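Local atomic coordinates of sensor protein kinase WalK (PDB entry 4YWZ), a protein that acts as the sensor histidine kinase of an essential two-component system, its extracellular domain probably receiving the signal. Residues Gln43-Ala54 against Phe64-Thr75. The protein carries 1 engineered substitution. Residues are numbered along the deposited sequence; the frame is centred on the assembly and turned at random.
Sequences QKDIQNLLSEYA and FIDKDQIIIATT
The ring of Phe-64 receives Ile-46 CD1 on one face: the methyl stands 4.2 Å from the ring centroid and 24° off the normal, a CH-pi contact displaced toward the rim. At the edge, near the ring plane, lies Gln-43 OE1, 3.9 Å from Phe-64 CE2, with amide and ring planes steeply inclined to each other. That same OE1 accepts from a water that also donates to Asp-66 OD2. With CG anti to the backbone N and the chain bent at chi2, Gln-47 NE2 donates to Thr-74 O at 3.0 Å, nearly straight at 163°; the acceptor lies close to the amide plane, whereas the donor sits above the carbonyl plane. Helix 46-54 thus packs across the outer strand pair of the antiparallel Cache-type sheet, crossing strand 71-74 at -46°. Here a classic beta bulge sets two residues, Ile-72 and Ala-73, opposite Phe-64, whose O accepts from Ile-72 N at 2.8 Å and only weakly from Ala-73 N. Leu-50 CD2 meets Ala-73 CB at 3.6 Å. Farther along, Thr-75 CG2 packs against Leu-50 CB and Ala-54 CB, each at 3.6 Å, while its OG1 hydrogen-bonds with Ile-62 N of strand 59-66.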
loop_
_atom_site.group_PDB
_atom_site.type_symbol
_atom_site.label_atom_id
_atom_site.label_comp_id
_atom_site.label_asym_id
_atom_site.label_seq_id
_atom_site.Cartn_x
_atom_site.Cartn_y
_atom_site.Cartn_z
ATOM N N GLN A 43 22.033 -21.118 -0.548
ATOM C CA GLN A 43 20.886 -21.515 0.307
ATOM C C GLN A 43 21.046 -20.952 1.740
ATOM O O GLN A 43 20.171 -21.125 2.581
ATOM C CB GLN A 43 20.521 -23.056 0.238
ATOM C CG GLN A 43 18.984 -23.247 0.430
ATOM C CD GLN A 43 18.340 -24.682 0.295
ATOM O OE1 GLN A 43 17.385 -24.972 -0.570
ATOM N NE2 GLN A 43 18.744 -25.552 1.231
ATOM N N LYS A 44 22.128 -20.232 1.993
ATOM C CA LYS A 44 22.330 -19.545 3.256
ATOM C C LYS A 44 22.087 -18.027 3.203
ATOM O O LYS A 44 22.040 -17.380 4.245
ATOM C CB LYS A 44 23.751 -19.803 3.765
ATOM C CG LYS A 44 24.130 -21.278 3.774
ATOM C CD LYS A 44 25.309 -21.587 2.857
ATOM C CE LYS A 44 26.662 -21.299 3.537
ATOM N NZ LYS A 44 27.696 -22.325 3.190
ATOM N N ASP A 45 21.958 -17.462 1.993
ATOM C CA ASP A 45 21.693 -16.029 1.812
ATOM C C ASP A 45 20.143 -15.829 1.638
ATOM O O ASP A 45 19.693 -14.669 1.582
ATOM C CB ASP A 45 22.336 -15.469 0.541
ATOM C CG ASP A 45 23.869 -15.412 0.621
ATOM O OD1 ASP A 45 24.413 -15.722 1.695
ATOM O OD2 ASP A 45 24.475 -14.970 -0.366
ATOM N N ILE A 46 19.390 -16.925 1.628
ATOM C CA ILE A 46 17.938 -16.817 1.362
ATOM C C ILE A 46 17.251 -16.087 2.535
ATOM O O ILE A 46 16.380 -15.216 2.325
ATOM C CB ILE A 46 17.310 -18.197 1.100
ATOM C CG1 ILE A 46 17.787 -18.740 -0.245
ATOM C CG2 ILE A 46 15.795 -18.186 1.064
ATOM C CD1 ILE A 46 17.443 -20.194 -0.453
ATOM N N GLN A 47 17.679 -16.414 3.735
ATOM C CA GLN A 47 17.005 -15.870 4.934
ATOM C C GLN A 47 17.039 -14.367 5.000
ATOM O O GLN A 47 16.005 -13.727 5.280
ATOM C CB GLN A 47 17.600 -16.477 6.198
ATOM C CG GLN A 47 16.976 -15.909 7.469
ATOM C CD GLN A 47 15.602 -16.503 7.705
ATOM O OE1 GLN A 47 15.472 -17.708 7.875
ATOM N NE2 GLN A 47 14.569 -15.664 7.689
ATOM N N ASN A 48 18.184 -13.737 4.707
ATOM C CA ASN A 48 18.245 -12.303 4.749
ATOM C C ASN A 48 17.357 -11.684 3.701
ATOM O O ASN A 48 16.709 -10.661 3.965
ATOM C CB ASN A 48 19.708 -11.856 4.500
ATOM C CG ASN A 48 19.845 -10.381 4.326
ATOM O OD1 ASN A 48 19.687 -9.620 5.298
ATOM N ND2 ASN A 48 20.061 -9.931 3.055
ATOM N N LEU A 49 17.306 -12.274 2.478
ATOM C CA LEU A 49 16.479 -11.667 1.480
ATOM C C LEU A 49 15.016 -11.736 1.959
ATOM O O LEU A 49 14.242 -10.796 1.736
ATOM C CB LEU A 49 16.674 -12.392 0.134
ATOM C CG LEU A 49 17.963 -11.927 -0.601
ATOM C CD1 LEU A 49 18.191 -13.037 -1.664
ATOM C CD2 LEU A 49 17.827 -10.598 -1.194
ATOM N N LEU A 50 14.623 -12.904 2.453
ATOM C CA LEU A 50 13.271 -13.089 2.858
ATOM C C LEU A 50 12.900 -12.051 3.883
ATOM O O LEU A 50 11.874 -11.376 3.779
ATOM C CB LEU A 50 13.034 -14.428 3.492
ATOM C CG LEU A 50 12.526 -15.579 2.663
ATOM C CD1 LEU A 50 12.695 -15.645 1.148
ATOM C CD2 LEU A 50 12.606 -16.922 3.392
ATOM N N SER A 51 13.759 -11.926 4.833
ATOM C CA SER A 51 13.509 -10.940 5.939
ATOM C C SER A 51 13.437 -9.483 5.529
ATOM O O SER A 51 12.555 -8.747 6.078
ATOM C CB SER A 51 14.589 -11.146 6.999
ATOM O OG SER A 51 14.267 -12.354 7.688
ATOM N N GLU A 52 14.277 -9.043 4.581
ATOM C CA GLU A 52 14.223 -7.678 4.050
ATOM C C GLU A 52 12.898 -7.412 3.432
ATOM O O GLU A 52 12.275 -6.376 3.623
ATOM C CB GLU A 52 15.267 -7.473 2.990
ATOM C CG GLU A 52 16.678 -7.369 3.529
ATOM C CD GLU A 52 17.744 -7.343 2.435
ATOM O OE1 GLU A 52 17.432 -7.455 1.228
ATOM O OE2 GLU A 52 18.917 -7.136 2.804
ATOM N N TYR A 53 12.432 -8.343 2.585
ATOM C CA TYR A 53 11.187 -8.192 1.945
ATOM C C TYR A 53 9.939 -8.176 2.880
ATOM O O TYR A 53 8.925 -7.456 2.554
ATOM C CB TYR A 53 11.045 -9.223 0.765
ATOM C CG TYR A 53 11.829 -8.808 -0.467
ATOM C CD1 TYR A 53 11.191 -8.300 -1.555
ATOM C CD2 TYR A 53 13.174 -8.951 -0.531
ATOM C CE1 TYR A 53 11.890 -7.861 -2.687
ATOM C CE2 TYR A 53 13.872 -8.507 -1.640
ATOM C CZ TYR A 53 13.207 -8.031 -2.707
ATOM O OH TYR A 53 13.919 -7.648 -3.823
ATOM N N ALA A 54 10.016 -8.984 3.923
ATOM C CA ALA A 54 8.870 -9.171 4.803
ATOM C C ALA A 54 8.718 -7.962 5.711
ATOM O O ALA A 54 7.683 -7.826 6.361
ATOM C CB ALA A 54 8.968 -10.439 5.634
ATOM N N PHE A 64 10.279 -19.816 2.179
ATOM C CA PHE A 64 10.927 -20.471 1.047
ATOM C C PHE A 64 10.899 -21.982 1.269
ATOM O O PHE A 64 11.237 -22.495 2.305
ATOM C CB PHE A 64 12.359 -19.968 0.815
ATOM C CG PHE A 64 13.044 -20.662 -0.356
ATOM C CD1 PHE A 64 12.747 -20.326 -1.630
ATOM C CD2 PHE A 64 13.893 -21.791 -0.108
ATOM C CE1 PHE A 64 13.296 -21.035 -2.733
ATOM C CE2 PHE A 64 14.406 -22.500 -1.218
ATOM C CZ PHE A 64 14.132 -22.075 -2.493
ATOM N N ILE A 65 10.359 -22.654 0.260
ATOM C CA ILE A 65 10.020 -24.065 0.237
ATOM C C ILE A 65 10.773 -24.718 -0.936
ATOM O O ILE A 65 10.749 -24.208 -2.082
ATOM C CB ILE A 65 8.505 -24.294 0.119
ATOM C CG1 ILE A 65 7.809 -23.663 1.342
ATOM C CG2 ILE A 65 8.207 -25.780 -0.062
ATOM C CD1 ILE A 65 6.421 -23.313 1.016
ATOM N N ASP A 66 11.461 -25.819 -0.668
ATOM C CA ASP A 66 12.293 -26.372 -1.722
ATOM C C ASP A 66 11.474 -27.267 -2.634
ATOM O O ASP A 66 10.284 -27.476 -2.461
ATOM C CB ASP A 66 13.602 -27.101 -1.179
ATOM C CG ASP A 66 13.317 -28.413 -0.496
ATOM O OD1 ASP A 66 12.271 -28.996 -0.640
ATOM O OD2 ASP A 66 14.240 -28.943 0.189
ATOM N N LYS A 67 12.169 -27.867 -3.628
ATOM C CA LYS A 67 11.534 -28.805 -4.593
ATOM C C LYS A 67 10.781 -29.973 -4.053
ATOM O O LYS A 67 9.812 -30.448 -4.626
ATOM C CB LYS A 67 12.638 -29.452 -5.474
ATOM C CG LYS A 67 13.128 -28.612 -6.583
ATOM C CD LYS A 67 13.762 -29.524 -7.640
ATOM C CE LYS A 67 12.750 -29.982 -8.695
ATOM N NZ LYS A 67 12.413 -28.938 -9.752
ATOM N N ASP A 68 11.245 -30.465 -2.928
ATOM C CA ASP A 68 10.603 -31.548 -2.265
ATOM C C ASP A 68 9.604 -31.126 -1.221
ATOM O O ASP A 68 9.193 -31.896 -0.369
ATOM C CB ASP A 68 11.693 -32.424 -1.565
ATOM C CG ASP A 68 12.719 -32.991 -2.545
ATOM O OD1 ASP A 68 12.370 -33.341 -3.659
ATOM O OD2 ASP A 68 13.894 -32.997 -2.221
ATOM N N GLN A 69 9.161 -29.837 -1.247
ATOM C CA GLN A 69 8.146 -29.310 -0.371
ATOM C C GLN A 69 8.574 -29.123 1.065
ATOM O O GLN A 69 7.752 -28.938 1.980
ATOM C CB GLN A 69 6.845 -30.098 -0.493
ATOM C CG GLN A 69 6.384 -30.118 -1.913
ATOM C CD GLN A 69 5.239 -31.035 -2.078
ATOM O OE1 GLN A 69 4.139 -30.831 -1.457
ATOM N NE2 GLN A 69 5.407 -31.974 -3.039
ATOM N N ILE A 70 9.873 -29.072 1.307
ATOM C CA ILE A 70 10.351 -28.837 2.659
ATOM C C ILE A 70 10.495 -27.354 2.906
ATOM O O ILE A 70 11.041 -26.617 2.050
ATOM C CB ILE A 70 11.758 -29.477 2.805
ATOM C CG1 ILE A 70 11.723 -30.996 2.544
ATOM C CG2 ILE A 70 12.312 -29.184 4.193
ATOM C CD1 ILE A 70 10.792 -31.698 3.456
ATOM N N ILE A 71 9.946 -26.900 4.034
ATOM C CA ILE A 71 10.074 -25.527 4.468
ATOM C C ILE A 71 11.502 -25.282 4.899
ATOM O O ILE A 71 11.971 -25.853 5.893
ATOM C CB ILE A 71 9.079 -25.165 5.530
ATOM C CG1 ILE A 71 7.660 -25.327 4.992
ATOM C CG2 ILE A 71 9.255 -23.719 5.972
ATOM C CD1 ILE A 71 6.556 -25.412 6.019
ATOM N N ILE A 72 12.176 -24.394 4.183
ATOM C CA ILE A 72 13.621 -24.094 4.403
ATOM C C ILE A 72 13.782 -22.928 5.308
ATOM O O ILE A 72 14.729 -22.876 6.204
ATOM C CB ILE A 72 14.319 -23.830 3.021
ATOM C CG1 ILE A 72 14.276 -25.051 2.094
ATOM C CG2 ILE A 72 15.780 -23.403 3.191
ATOM C CD1 ILE A 72 14.783 -26.310 2.763
ATOM N N ALA A 73 12.914 -21.925 5.150
ATOM C CA ALA A 73 13.099 -20.657 5.853
ATOM C C ALA A 73 11.741 -19.984 5.961
ATOM O O ALA A 73 10.904 -20.114 5.087
ATOM C CB ALA A 73 14.030 -19.747 5.103
ATOM N N THR A 74 11.630 -19.208 7.042
ATOM C CA THR A 74 10.502 -18.339 7.290
ATOM C C THR A 74 10.979 -17.020 7.873
ATOM O O THR A 74 12.017 -16.944 8.556
ATOM C CB THR A 74 9.456 -18.950 8.269
ATOM O OG1 THR A 74 8.411 -17.991 8.511
ATOM C CG2 THR A 74 10.034 -19.390 9.620
ATOM N N THR A 75 10.190 -15.980 7.634
ATOM C CA THR A 75 10.406 -14.659 8.234
ATOM C C THR A 75 9.730 -14.468 9.598
ATOM O O THR A 75 10.045 -13.458 10.283
ATOM C CB THR A 75 9.899 -13.587 7.353
ATOM O OG1 THR A 75 8.471 -13.708 7.164
ATOM C CG2 THR A 75 10.582 -13.666 6.017
HETATM O O HOH W 1 16.709 -27.802 0.110
HETATM O O HOH W 2 13.946 -19.382 8.851
HETATM O O HOH W 3 12.037 -11.674 9.449
#